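Local coordinates for putative branched-chain amino acid ABC transporter, periplasmic branched-chain amino acid-binding protein (Pseudomonas protegens Pf-5, PDB 4RU0) that probably binds branched-chain amino acids or a related small solute outside the cytoplasmic membrane and hands it to an ABC transporter, at residues 210-215 / 227-232; 155-160 / 193-198; 56-61 / 78-83; 341-346 / 363-368; 273-278 / 324-329. All coordinates share one frame; numbering follows the deposited sequence.

Interaction 1: residues 210-215 / 227-232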
# COMPACT_ATOMS: atom_id res chain seq x y z
N GLU A 210 20.61 -17.71 3.60
CA GLU A 210 19.73 -18.75 4.13
C GLU A 210 18.32 -18.19 4.30
O GLU A 210 18.10 -17.21 5.01
CB GLU A 210 20.27 -19.29 5.45
CG GLU A 210 19.62 -20.58 5.90
CD GLU A 210 20.26 -21.16 7.14
OE1 GLU A 210 21.50 -21.02 7.30
OE2 GLU A 210 19.54 -21.76 7.96
N ASN A 211 17.36 -18.81 3.63
CA ASN A 211 15.97 -18.37 3.64
C ASN A 211 15.15 -19.13 4.69
O ASN A 211 14.68 -20.24 4.44
CB ASN A 211 15.36 -18.56 2.25
CG ASN A 211 13.89 -18.22 2.19
OD1 ASN A 211 13.38 -17.43 3.00
ND2 ASN A 211 13.19 -18.80 1.23
N ILE A 212 14.98 -18.53 5.86
CA ILE A 212 14.26 -19.17 6.95
C ILE A 212 12.82 -18.66 6.99
O ILE A 212 12.58 -17.47 7.17
CB ILE A 212 14.95 -18.91 8.31
CG1 ILE A 212 16.40 -19.41 8.28
CG2 ILE A 212 14.17 -19.56 9.45
CD1 ILE A 212 17.17 -19.09 9.54
N GLN A 213 11.87 -19.57 6.83
CA GLN A 213 10.45 -19.22 6.81
C GLN A 213 9.71 -19.74 8.04
O GLN A 213 9.62 -20.95 8.26
CB GLN A 213 9.79 -19.77 5.53
CG GLN A 213 10.26 -19.09 4.25
CD GLN A 213 9.87 -17.61 4.18
OE1 GLN A 213 8.97 -17.16 4.88
NE2 GLN A 213 10.56 -16.86 3.32
N ILE A 214 9.18 -18.83 8.86
CA ILE A 214 8.57 -19.23 10.13
C ILE A 214 7.13 -18.72 10.26
O ILE A 214 6.90 -17.52 10.44
CB ILE A 214 9.39 -18.70 11.32
CG1 ILE A 214 10.85 -19.17 11.22
CG2 ILE A 214 8.78 -19.17 12.62
CD1 ILE A 214 11.78 -18.48 12.21
N PRO A 215 6.16 -19.63 10.15
CA PRO A 215 4.73 -19.27 10.24
C PRO A 215 4.26 -18.98 11.66
O PRO A 215 4.78 -19.55 12.62
CB PRO A 215 4.02 -20.50 9.68
CG PRO A 215 4.96 -21.62 9.94
CD PRO A 215 6.35 -21.05 9.80
N TRP A 227 10.26 -17.58 18.42
CA TRP A 227 11.40 -16.77 18.84
C TRP A 227 12.46 -17.60 19.56
O TRP A 227 13.61 -17.18 19.68
CB TRP A 227 10.92 -15.61 19.70
CG TRP A 227 10.26 -14.58 18.84
CD1 TRP A 227 8.92 -14.42 18.64
CD2 TRP A 227 10.92 -13.63 18.00
NE1 TRP A 227 8.70 -13.40 17.74
CE2 TRP A 227 9.91 -12.90 17.34
CE3 TRP A 227 12.26 -13.31 17.76
CZ2 TRP A 227 10.20 -11.87 16.44
CZ3 TRP A 227 12.55 -12.29 16.87
CH2 TRP A 227 11.52 -11.58 16.22
N ARG A 228 12.08 -18.79 20.02
CA ARG A 228 13.06 -19.76 20.52
C ARG A 228 13.88 -20.27 19.34
O ARG A 228 15.09 -20.44 19.43
CB ARG A 228 12.36 -20.91 21.25
CG ARG A 228 13.26 -22.04 21.67
CD ARG A 228 12.53 -23.03 22.58
NE ARG A 228 11.53 -23.81 21.86
CZ ARG A 228 10.21 -23.68 21.99
NH1 ARG A 228 9.70 -22.79 22.84
NH2 ARG A 228 9.39 -24.45 21.29
N GLN A 229 13.20 -20.51 18.23
CA GLN A 229 13.89 -20.93 17.02
C GLN A 229 14.83 -19.83 16.53
O GLN A 229 15.97 -20.11 16.15
CB GLN A 229 12.88 -21.28 15.93
CG GLN A 229 13.52 -21.60 14.59
CD GLN A 229 12.49 -22.00 13.55
OE1 GLN A 229 11.35 -22.33 13.88
NE2 GLN A 229 12.89 -21.96 12.28
N ILE A 230 14.36 -18.59 16.55
CA ILE A 230 15.13 -17.46 16.07
C ILE A 230 16.36 -17.22 16.94
O ILE A 230 17.43 -16.90 16.42
CB ILE A 230 14.26 -16.19 16.01
CG1 ILE A 230 13.31 -16.28 14.81
CG2 ILE A 230 15.11 -14.93 15.93
CD1 ILE A 230 12.16 -15.28 14.85
N ARG A 231 16.23 -17.39 18.25
CA ARG A 231 17.40 -17.25 19.12
C ARG A 231 18.42 -18.37 18.85
O ARG A 231 19.62 -18.12 18.85
CB ARG A 231 17.01 -17.23 20.60
CG ARG A 231 18.17 -16.83 21.51
CD ARG A 231 17.76 -16.83 22.97
NE ARG A 231 18.89 -16.69 23.89
CZ ARG A 231 19.36 -15.53 24.33
NH1 ARG A 231 18.81 -14.39 23.92
NH2 ARG A 231 20.39 -15.50 25.17
N GLN A 232 17.93 -19.59 18.62
CA GLN A 232 18.80 -20.72 18.27
C GLN A 232 19.56 -20.47 16.96
O GLN A 232 20.77 -20.66 16.89
CB GLN A 232 18.00 -22.02 18.14
CG GLN A 232 17.61 -22.68 19.45
CD GLN A 232 16.53 -23.74 19.26
OE1 GLN A 232 15.83 -23.75 18.25
NE2 GLN A 232 16.40 -24.63 20.24
O HOH W 1 11.47 -22.61 9.92
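Ile214 of strand 210-215 meets Gln229 and Ile230 of helix 227-232. The two axes run nearly antiparallel, 162° apart and 10.4 Å from each other. Gln229 is stretched out, with CG anti to the backbone N (chi1 175°). Its amide therefore reaches across to the strand. Ile214 comes from the opposite direction. Its CG1 stands beside its own backbone N, anti to the carbonyl carbon (chi1 -55°), and lies 3.6 Å from Gln229 NE2. CD1 extends beyond it to Ile230 CG1, 3.7 Å away, an apolar contact. Gln229 NE2 also touches Ile212 CG2 at 3.9 Å. NE2 donates to Gln233 OE1 and to a water at 2.8 Å, and that water donates to the carbonyl O of Gln213. The amide nitrogen thus sits against isoleucine carbons while NE2 keeps its two hydrogen-bond partners. Strand 210-216 is an outermost strand of the mixed sheet and pairs with strand 182-188. Helix 224-233 covers one side of it, and helix 197-207 packs on Asn211 and Gln213 on the other.

Interaction 2: residues 155-160 / 193-198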
# COMPACT_ATOMS: atom_id res chain seq x y z
N LEU A 155 3.19 -0.81 -4.68
CA LEU A 155 3.97 -1.88 -4.13
C LEU A 155 3.22 -3.17 -3.96
O LEU A 155 2.30 -3.23 -3.19
CB LEU A 155 4.57 -1.43 -2.79
CG LEU A 155 5.69 -2.30 -2.25
CD1 LEU A 155 6.88 -2.26 -3.16
CD2 LEU A 155 6.07 -1.87 -0.86
N THR A 156 3.66 -4.21 -4.62
CA THR A 156 3.17 -5.54 -4.33
C THR A 156 4.09 -6.22 -3.34
O THR A 156 5.24 -5.87 -3.22
CB THR A 156 3.06 -6.42 -5.57
OG1 THR A 156 4.35 -6.65 -6.11
CG2 THR A 156 2.19 -5.75 -6.61
N PHE A 157 3.57 -7.21 -2.65
CA PHE A 157 4.38 -7.99 -1.71
C PHE A 157 5.57 -8.66 -2.38
O PHE A 157 6.60 -8.90 -1.73
CB PHE A 157 3.51 -9.02 -1.00
CG PHE A 157 2.43 -8.41 -0.15
CD1 PHE A 157 2.74 -7.42 0.77
CD2 PHE A 157 1.11 -8.82 -0.27
CE1 PHE A 157 1.75 -6.85 1.56
CE2 PHE A 157 0.11 -8.25 0.51
CZ PHE A 157 0.43 -7.26 1.43
N TYR A 158 5.46 -8.96 -3.67
CA TYR A 158 6.61 -9.52 -4.39
C TYR A 158 7.72 -8.48 -4.47
O TYR A 158 8.87 -8.78 -4.14
CB TYR A 158 6.21 -9.98 -5.80
CG TYR A 158 5.62 -11.37 -5.84
CD1 TYR A 158 4.93 -11.89 -4.76
CD2 TYR A 158 5.74 -12.16 -6.98
CE1 TYR A 158 4.38 -13.16 -4.80
CE2 TYR A 158 5.19 -13.43 -7.03
CZ TYR A 158 4.51 -13.93 -5.93
OH TYR A 158 3.96 -15.19 -5.96
N SER A 159 7.39 -7.27 -4.91
CA SER A 159 8.37 -6.19 -4.96
C SER A 159 8.90 -5.85 -3.57
O SER A 159 10.07 -5.52 -3.42
CB SER A 159 7.76 -4.94 -5.59
OG SER A 159 7.40 -5.17 -6.93
N GLU A 160 8.03 -5.93 -2.56
CA GLU A 160 8.43 -5.61 -1.20
C GLU A 160 9.55 -6.53 -0.75
O GLU A 160 10.51 -6.09 -0.12
CB GLU A 160 7.25 -5.72 -0.23
CG GLU A 160 7.56 -5.15 1.14
CD GLU A 160 6.51 -5.51 2.18
OE1 GLU A 160 5.84 -6.55 2.02
OE2 GLU A 160 6.37 -4.76 3.16
N GLY A 193 0.58 -13.51 4.55
CA GLY A 193 1.89 -13.89 5.07
C GLY A 193 2.65 -14.82 4.15
O GLY A 193 3.88 -14.81 4.11
N ARG A 194 1.92 -15.63 3.39
CA ARG A 194 2.52 -16.60 2.49
C ARG A 194 2.94 -16.00 1.14
O ARG A 194 3.65 -16.65 0.37
CB ARG A 194 1.56 -17.77 2.25
CG ARG A 194 1.26 -18.61 3.49
CD ARG A 194 0.21 -19.67 3.16
NE ARG A 194 -0.27 -20.38 4.35
CZ ARG A 194 -0.85 -21.58 4.33
NH1 ARG A 194 -1.01 -22.23 3.18
NH2 ARG A 194 -1.25 -22.14 5.46
N GLU A 195 2.52 -14.77 0.86
CA GLU A 195 2.76 -14.15 -0.45
C GLU A 195 4.24 -14.03 -0.78
O GLU A 195 4.62 -14.12 -1.94
CB GLU A 195 2.12 -12.75 -0.54
CG GLU A 195 0.73 -12.72 -1.15
CD GLU A 195 0.64 -13.46 -2.49
OE1 GLU A 195 1.12 -12.92 -3.51
OE2 GLU A 195 0.08 -14.57 -2.51
N THR A 196 5.07 -13.83 0.24
CA THR A 196 6.49 -13.58 0.01
C THR A 196 7.31 -14.87 -0.08
O THR A 196 8.53 -14.81 -0.24
CB THR A 196 7.10 -12.68 1.10
OG1 THR A 196 6.69 -13.13 2.40
CG2 THR A 196 6.68 -11.24 0.91
N LEU A 197 6.65 -16.02 0.02
CA LEU A 197 7.35 -17.31 -0.07
C LEU A 197 8.06 -17.48 -1.41
O LEU A 197 9.26 -17.78 -1.45
CB LEU A 197 6.38 -18.47 0.15
CG LEU A 197 5.93 -18.67 1.59
CD1 LEU A 197 4.80 -19.68 1.67
CD2 LEU A 197 7.11 -19.10 2.47
N GLY A 198 7.33 -17.28 -2.50
CA GLY A 198 7.91 -17.35 -3.83
C GLY A 198 9.12 -16.46 -4.05
O GLY A 198 10.22 -16.96 -4.32
O HOH W 2 4.56 -16.59 -2.97
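Glu195, Tyr158 and Phe157 bury the most surface here. Glu195 CB and CG cross Phe157 at about a right angle; the bend at chi2 (-51°) then sets the carboxylate beside Tyr158. Glu195 CB lies 4.0 Å from Phe157 CB, and CG is equally near the ring atom CD2. Tyr158 CE1 is 3.5 Å from Glu195 OE1, with ring and carboxylate planes only 11° apart, and Glu195 O also approaches CE1. A water takes a hydrogen bond from Gly198 N, donates to Glu195 O at 2.7 Å, and weakly meets Tyr158 OH. Outside the pair, Tyr158 OH bonds Lys428 NZ, and Glu195 OE1 bonds Thr139 OG1. A leucine in place of Tyr158 would probably leave Lys428 without this hydroxyl partner and open a gap beside Glu195. Thr196 CG2 packs on Phe157 O, 3.5 Å away. Phe157 also stacks edge-to-face on Tyr192, a residue of the ligand pocket. The contact thus joins the start of helix 157-172 to the turn just after Tyr192, next to the ligand pocket of this periplasmic binding protein.

Interaction 3: residues 56-61 / 78-83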
# COMPACT_ATOMS: atom_id res chain seq x y z
N GLY A 56 -7.36 11.75 5.51
CA GLY A 56 -6.31 12.05 4.56
C GLY A 56 -6.84 12.17 3.14
O GLY A 56 -6.49 13.10 2.42
N MSE A 57 -7.65 11.21 2.75
CA MSE A 57 -8.25 11.24 1.45
C MSE A 57 -9.17 12.42 1.31
O MSE A 57 -9.12 13.13 0.30
CB MSE A 57 -9.06 9.96 1.33
CG MSE A 57 -8.23 8.80 0.79
SE MSE A 57 -9.26 7.16 0.92
CE MSE A 57 -9.05 6.67 -0.95
N ILE A 58 -10.00 12.67 2.31
CA ILE A 58 -10.92 13.77 2.21
C ILE A 58 -10.22 15.12 2.12
O ILE A 58 -10.54 15.91 1.25
CB ILE A 58 -11.93 13.75 3.38
CG1 ILE A 58 -12.84 12.53 3.28
CG2 ILE A 58 -12.78 15.00 3.37
CD1 ILE A 58 -13.48 12.13 4.59
N ASP A 59 -9.23 15.36 2.97
CA ASP A 59 -8.59 16.66 2.99
C ASP A 59 -7.90 16.92 1.68
O ASP A 59 -7.95 18.02 1.17
CB ASP A 59 -7.64 16.82 4.18
CG ASP A 59 -8.37 16.86 5.49
OD1 ASP A 59 -7.74 16.68 6.55
OD2 ASP A 59 -9.59 17.06 5.48
N TYR A 60 -7.26 15.91 1.13
CA TYR A 60 -6.62 16.09 -0.17
C TYR A 60 -7.64 16.38 -1.27
O TYR A 60 -7.36 17.14 -2.19
CB TYR A 60 -5.68 14.95 -0.54
CG TYR A 60 -4.93 15.24 -1.80
CD1 TYR A 60 -3.99 16.23 -1.85
CD2 TYR A 60 -5.20 14.54 -2.95
CE1 TYR A 60 -3.30 16.51 -3.01
CE2 TYR A 60 -4.52 14.81 -4.11
CZ TYR A 60 -3.57 15.80 -4.14
OH TYR A 60 -2.91 16.07 -5.30
N LEU A 61 -8.80 15.73 -1.20
CA LEU A 61 -9.86 15.97 -2.18
C LEU A 61 -10.42 17.38 -2.00
O LEU A 61 -10.71 18.08 -2.97
CB LEU A 61 -10.97 14.93 -2.06
CG LEU A 61 -10.66 13.48 -2.45
CD1 LEU A 61 -11.87 12.59 -2.19
CD2 LEU A 61 -10.23 13.38 -3.90
N TRP A 78 -17.71 13.61 -3.45
CA TRP A 78 -17.50 12.32 -2.81
C TRP A 78 -18.57 12.01 -1.77
O TRP A 78 -19.25 12.91 -1.27
CB TRP A 78 -16.12 12.27 -2.15
CG TRP A 78 -15.91 13.31 -1.08
CD1 TRP A 78 -16.19 13.18 0.25
CD2 TRP A 78 -15.38 14.62 -1.25
NE1 TRP A 78 -15.87 14.34 0.92
CE2 TRP A 78 -15.36 15.24 0.02
CE3 TRP A 78 -14.91 15.34 -2.36
CZ2 TRP A 78 -14.90 16.54 0.21
CZ3 TRP A 78 -14.44 16.63 -2.16
CH2 TRP A 78 -14.44 17.21 -0.89
N GLN A 79 -18.72 10.73 -1.47
CA GLN A 79 -19.66 10.27 -0.45
C GLN A 79 -19.12 9.02 0.21
O GLN A 79 -18.44 8.20 -0.42
CB GLN A 79 -21.04 10.00 -1.05
CG GLN A 79 -22.13 9.79 -0.01
CD GLN A 79 -23.51 9.59 -0.62
OE1 GLN A 79 -23.65 9.02 -1.70
NE2 GLN A 79 -24.53 10.07 0.08
N GLU A 80 -19.40 8.87 1.50
CA GLU A 80 -18.93 7.72 2.26
C GLU A 80 -19.99 6.64 2.39
O GLU A 80 -21.17 6.93 2.57
CB GLU A 80 -18.47 8.16 3.65
CG GLU A 80 -16.97 8.24 3.80
CD GLU A 80 -16.55 8.88 5.11
OE1 GLU A 80 -16.23 8.15 6.07
OE2 GLU A 80 -16.54 10.13 5.18
N CYS A 81 -19.55 5.39 2.30
CA CYS A 81 -20.41 4.26 2.59
C CYS A 81 -19.71 3.39 3.63
O CYS A 81 -18.54 3.07 3.49
CB CYS A 81 -20.71 3.46 1.32
SG CYS A 81 -21.74 1.98 1.56
N GLU A 82 -20.44 3.02 4.68
CA GLU A 82 -19.86 2.24 5.77
C GLU A 82 -19.68 0.78 5.38
O GLU A 82 -20.64 0.09 5.03
CB GLU A 82 -20.74 2.35 7.02
CG GLU A 82 -20.20 1.60 8.22
CD GLU A 82 -18.83 2.09 8.66
OE1 GLU A 82 -18.55 3.31 8.55
OE2 GLU A 82 -18.03 1.25 9.13
N THR A 83 -18.44 0.30 5.45
CA THR A 83 -18.13 -1.07 5.06
C THR A 83 -17.87 -1.96 6.28
O THR A 83 -17.86 -3.19 6.17
CB THR A 83 -16.90 -1.13 4.13
OG1 THR A 83 -15.71 -0.90 4.89
CG2 THR A 83 -17.02 -0.09 3.03
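Trp78 of strand 78-82 lies against Ile58 and Leu61 of helix 56-61. The helix and strand axes are 10.9 Å apart and nearly antiparallel, at 169°. At Trp78 the CB points toward the helix. CG stands between the backbone N and the carbonyl carbon (chi1 61°), and this brings the indole up beside the helix. At the ring fusion, CD2 meets Leu61 CD1, which sits over one face and is displaced from the ring centre. Farther along the six-membered ring, CE3 has both Leu61 CB and CD1 near it. CZ3 then comes 3.9 Å from Leu61 CB. This CB lies 4.2 Å from the centroid of that ring, close enough to its normal for a CH-pi contact. At the far end, CH2 approaches the Leu61 carbonyl carbon. NE1 of the five-membered ring lies 4.0 Å from Ile58 CG2, and CZ2 of the six-membered ring meets the same methyl. Ile58 crosses the indole at about a right angle, while Leu61 slides past it. The other branch of Ile58 reaches Glu80, with CD1 3.7 Å from OE2. The Glu80 carboxylate has its strongest partner elsewhere, in a salt bridge from OE1 to Arg42 NE. Leu38 of strand 34-40 touches both Ile58 and Trp78. The contact packs the helix on the second strand of the beta-alpha-beta unit 34-40, 47-67 and 76-82, an element of the periplasmic binding protein fold.

Interaction 4: residues 341-346 / 363-368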
# COMPACT_ATOMS: atom_id res chain seq x y z
N ILE A 341 -6.96 10.34 -13.02
CA ILE A 341 -8.02 11.12 -13.62
C ILE A 341 -7.44 12.23 -14.49
O ILE A 341 -7.81 12.38 -15.65
CB ILE A 341 -8.95 11.72 -12.55
CG1 ILE A 341 -9.74 10.61 -11.85
CG2 ILE A 341 -9.89 12.75 -13.18
CD1 ILE A 341 -10.44 11.06 -10.60
N ARG A 342 -6.52 12.99 -13.90
CA ARG A 342 -5.83 14.07 -14.60
C ARG A 342 -5.17 13.57 -15.88
O ARG A 342 -5.28 14.20 -16.93
CB ARG A 342 -4.79 14.72 -13.68
CG ARG A 342 -3.91 15.76 -14.36
CD ARG A 342 -3.05 16.51 -13.35
NE ARG A 342 -3.84 17.34 -12.45
CZ ARG A 342 -3.99 17.11 -11.15
NH1 ARG A 342 -3.40 16.07 -10.59
NH2 ARG A 342 -4.74 17.91 -10.41
N THR A 343 -4.51 12.43 -15.79
CA THR A 343 -3.82 11.84 -16.94
C THR A 343 -4.80 11.54 -18.08
O THR A 343 -4.49 11.77 -19.25
CB THR A 343 -3.09 10.54 -16.55
OG1 THR A 343 -2.25 10.78 -15.41
CG2 THR A 343 -2.23 10.03 -17.70
N ALA A 344 -5.97 11.03 -17.72
CA ALA A 344 -6.95 10.61 -18.72
C ALA A 344 -7.63 11.82 -19.37
O ALA A 344 -7.93 11.79 -20.56
CB ALA A 344 -7.99 9.68 -18.09
N GLN A 345 -7.85 12.87 -18.59
CA GLN A 345 -8.38 14.12 -19.12
C GLN A 345 -7.52 14.67 -20.26
O GLN A 345 -8.00 15.41 -21.10
CB GLN A 345 -8.49 15.18 -18.02
CG GLN A 345 -9.64 14.97 -17.05
CD GLN A 345 -9.75 16.10 -16.05
OE1 GLN A 345 -9.07 17.11 -16.18
NE2 GLN A 345 -10.61 15.93 -15.05
N GLY A 346 -6.25 14.28 -20.27
CA GLY A 346 -5.34 14.67 -21.34
C GLY A 346 -5.74 14.06 -22.67
O GLY A 346 -5.26 14.49 -23.72
N GLU A 363 -3.22 3.25 -16.60
CA GLU A 363 -2.22 2.55 -17.40
C GLU A 363 -1.24 3.51 -18.08
O GLU A 363 -0.21 3.09 -18.62
CB GLU A 363 -2.89 1.65 -18.44
CG GLU A 363 -3.70 0.51 -17.82
CD GLU A 363 -4.08 -0.57 -18.81
OE1 GLU A 363 -4.34 -0.26 -19.99
OE2 GLU A 363 -4.13 -1.76 -18.41
N HIS A 364 -1.54 4.80 -18.04
CA HIS A 364 -0.64 5.78 -18.63
C HIS A 364 -0.08 6.74 -17.59
O HIS A 364 0.46 7.79 -17.93
CB HIS A 364 -1.36 6.56 -19.74
CG HIS A 364 -1.56 5.77 -20.99
ND1 HIS A 364 -2.56 4.83 -21.12
CD2 HIS A 364 -0.87 5.75 -22.15
CE1 HIS A 364 -2.49 4.28 -22.32
NE2 HIS A 364 -1.47 4.82 -22.96
N LEU A 365 -0.19 6.36 -16.32
CA LEU A 365 0.39 7.15 -15.25
C LEU A 365 1.90 7.28 -15.44
O LEU A 365 2.59 6.30 -15.69
CB LEU A 365 0.11 6.52 -13.89
CG LEU A 365 -1.07 7.09 -13.11
CD1 LEU A 365 -1.15 6.44 -11.73
CD2 LEU A 365 -0.95 8.59 -12.98
N ASN A 366 2.38 8.52 -15.36
CA ASN A 366 3.81 8.78 -15.43
C ASN A 366 4.16 9.92 -14.49
O ASN A 366 4.24 11.08 -14.90
CB ASN A 366 4.23 9.11 -16.87
CG ASN A 366 5.74 9.07 -17.05
OD1 ASN A 366 6.51 9.45 -16.17
ND2 ASN A 366 6.18 8.60 -18.22
N ILE A 367 4.36 9.57 -13.23
CA ILE A 367 4.71 10.53 -12.20
C ILE A 367 6.22 10.70 -12.09
O ILE A 367 6.92 9.78 -11.68
CB ILE A 367 4.15 10.10 -10.83
CG1 ILE A 367 2.65 9.81 -10.93
CG2 ILE A 367 4.44 11.16 -9.79
CD1 ILE A 367 1.82 11.01 -11.29
N ASP A 368 6.70 11.88 -12.47
CA ASP A 368 8.12 12.24 -12.39
C ASP A 368 8.48 12.84 -11.04
O ASP A 368 7.61 13.13 -10.22
CB ASP A 368 8.50 13.24 -13.49
CG ASP A 368 8.63 12.60 -14.85
OD1 ASP A 368 8.99 11.41 -14.91
OD2 ASP A 368 8.37 13.29 -15.85
O HOH W 3 0.73 10.76 -15.81
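Helix 341-346 and the chain at 363-368 come closest at Thr343 and Leu365, whose CA atoms are 6.5 Å apart. The second segment passes through a loop at His364 and Leu365 and becomes a short strand at 366-367. Thr343 carries the contact and uses both branches of its side chain. Its methyl CG2, anti to the backbone N, lies 3.5 Å from the carbonyl O of His364. CG2 also meets His364 CB, 4.1 Å away. The His364 ring turns off to stack on Trp360, and its ND1 hydrogen-bonds the Trp360 O. The hydroxyl OG1 of Thr343 stands beside its own backbone N (chi1 -52°). From there it bonds Glu339 O one turn back in the helix and touches Leu365 CD2 at 3.5 Å. Thr343 and Leu365 cross at about a right angle. A water donates to Thr343 OG1 at 3.0 Å and accepts from Asn366 N at 2.8 Å. The polar link between the segments thus runs through this water. With Glu339 O also bonded, the hydroxyl probably gives its proton to that carbonyl and accepts from the water.

Interaction 5: residues 273-278 / 324-329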
# COMPACT_ATOMS: atom_id res chain seq x y z
N SER A 273 2.53 3.34 14.17
CA SER A 273 2.73 3.61 15.59
C SER A 273 1.92 2.63 16.43
O SER A 273 2.38 2.13 17.45
CB SER A 273 2.31 5.04 15.94
OG SER A 273 2.95 5.98 15.10
N GLU A 274 0.70 2.37 15.98
CA GLU A 274 -0.23 1.50 16.70
C GLU A 274 0.23 0.05 16.69
O GLU A 274 -0.18 -0.74 17.54
CB GLU A 274 -1.63 1.62 16.08
CG GLU A 274 -2.11 3.05 15.98
CD GLU A 274 -3.52 3.16 15.44
OE1 GLU A 274 -4.11 2.11 15.09
OE2 GLU A 274 -4.03 4.30 15.36
N ASP A 275 1.08 -0.30 15.73
CA ASP A 275 1.61 -1.65 15.66
C ASP A 275 2.67 -1.88 16.72
O ASP A 275 2.94 -3.02 17.09
CB ASP A 275 2.19 -1.94 14.27
CG ASP A 275 1.12 -2.05 13.20
OD1 ASP A 275 0.08 -2.70 13.46
OD2 ASP A 275 1.32 -1.50 12.10
N VAL A 276 3.29 -0.80 17.20
CA VAL A 276 4.45 -0.93 18.08
C VAL A 276 4.30 -0.24 19.44
O VAL A 276 5.00 -0.60 20.39
CB VAL A 276 5.71 -0.37 17.40
CG1 VAL A 276 6.14 -1.29 16.28
CG2 VAL A 276 5.45 1.03 16.87
N LEU A 277 3.41 0.74 19.54
CA LEU A 277 3.11 1.37 20.83
C LEU A 277 2.72 0.38 21.94
O LEU A 277 3.16 0.54 23.07
CB LEU A 277 2.01 2.43 20.66
CG LEU A 277 2.47 3.80 20.18
CD1 LEU A 277 1.29 4.66 19.79
CD2 LEU A 277 3.30 4.50 21.25
N PRO A 278 1.89 -0.64 21.63
CA PRO A 278 1.56 -1.56 22.72
C PRO A 278 2.76 -2.35 23.26
O PRO A 278 2.70 -2.85 24.38
CB PRO A 278 0.54 -2.52 22.08
CG PRO A 278 -0.02 -1.76 20.93
CD PRO A 278 1.12 -0.94 20.41
N SER A 324 0.51 11.10 10.59
CA SER A 324 0.52 9.70 10.95
C SER A 324 0.51 8.89 9.69
O SER A 324 0.00 9.32 8.68
CB SER A 324 -0.65 9.33 11.85
OG SER A 324 -1.80 8.97 11.12
N VAL A 325 1.09 7.70 9.75
CA VAL A 325 1.28 6.88 8.56
C VAL A 325 -0.08 6.58 7.93
O VAL A 325 -0.23 6.53 6.73
CB VAL A 325 2.14 5.63 8.86
CG1 VAL A 325 2.17 4.62 7.73
CG2 VAL A 325 3.54 6.03 9.28
N TYR A 326 -1.07 6.39 8.78
CA TYR A 326 -2.42 6.21 8.35
C TYR A 326 -2.95 7.42 7.58
O TYR A 326 -3.54 7.27 6.53
CB TYR A 326 -3.28 5.94 9.57
CG TYR A 326 -3.01 4.60 10.20
CD1 TYR A 326 -2.84 3.49 9.43
CD2 TYR A 326 -2.93 4.46 11.57
CE1 TYR A 326 -2.60 2.26 9.99
CE2 TYR A 326 -2.69 3.24 12.14
CZ TYR A 326 -2.52 2.13 11.35
OH TYR A 326 -2.29 0.89 11.90
N TYR A 327 -2.69 8.62 8.08
CA TYR A 327 -3.12 9.82 7.42
C TYR A 327 -2.45 9.97 6.07
O TYR A 327 -3.05 10.41 5.11
CB TYR A 327 -2.87 11.06 8.29
CG TYR A 327 -3.38 12.33 7.68
CD1 TYR A 327 -2.69 12.95 6.67
CD2 TYR A 327 -4.56 12.90 8.12
CE1 TYR A 327 -3.16 14.10 6.10
CE2 TYR A 327 -5.04 14.05 7.55
CZ TYR A 327 -4.34 14.65 6.55
OH TYR A 327 -4.80 15.80 5.98
N ASN A 328 -1.19 9.61 6.02
CA ASN A 328 -0.39 9.80 4.81
C ASN A 328 -0.72 8.77 3.74
O ASN A 328 -0.55 9.04 2.55
CB ASN A 328 1.09 9.76 5.15
CG ASN A 328 1.53 10.94 5.99
OD1 ASN A 328 0.71 11.64 6.58
ND2 ASN A 328 2.84 11.18 6.04
N SER A 329 -1.19 7.60 4.15
CA SER A 329 -1.65 6.61 3.19
C SER A 329 -2.90 7.14 2.50
O SER A 329 -3.10 6.93 1.31
CB SER A 329 -1.92 5.26 3.86
OG SER A 329 -3.01 5.34 4.76
O HOH W 4 2.36 6.34 12.71
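This is a surface contact in which the Glu274 carboxylate meets the edge of the Tyr326 ring. It joins the short, weakly bonded helix at 273-276 to the start of helix 325-348, near the bound pentaoxaheptadecane. Glu274 reaches Tyr326 with an extended chain. Its CG stands anti to the carbonyl carbon (chi1 -53°), and CB already points toward the other segment. The carboxyl carbon CD comes 3.4 Å from Tyr326 CE2, at the ring edge and near its plane. OE1 is 3.5 Å from CE2, and OE2 is 3.6 Å from it. The carboxylate is turned 66° from the ring, so the two flat groups do not stack. Gln52 NE2 donates to Glu274 OE2 and helps hold the carboxylate in place. With an alanine at Glu274, Gln52 NE2 would probably lose this acceptor and the ring edge at CE2 its neighbour. Asp275 OD2 stands farther off, 4.3 Å from Tyr326 OH, and bonds Ser272 N. A water close to Ser273 OG takes a weak bond from Val325 N, at most a loose second link. Ser324 acts as N-cap, with OG accepting from Tyr327 N at 3.2 Å. Tyr326 also touches Ser49 and Gln52 of helix 47-67, and its side chain is about 6 Å from the ligand. The arrangement is consistent with a contact across the mouth of the cleft between the two lobes of a periplasmic binding protein.

In the fold
From the N terminus, interaction 3 comes first and closes the helix-to-strand connection from 47-67 to 76-82, at the two-stranded parallel sheet. Interaction 2 then closes a loop of 32 residues, from helix 157-172 to the turn between helices 191-194 and 197-207. Interaction 1 follows at the edge of the seven-stranded sheet, and touches interaction 2 where Gln213 packs on Leu197. Interaction 5 spans 45 residues and joins helix 273-276 to helix 325-348. Interaction 4 ties the same long helix, farther on, to strand 366-367. All five lie in series, so none nests or crosses. Interactions 3 and 5 touch through Asp59 and Tyr327, probably by a hydrogen bond. Interactions 1 and 3 lie on opposite sides of the chain's centre.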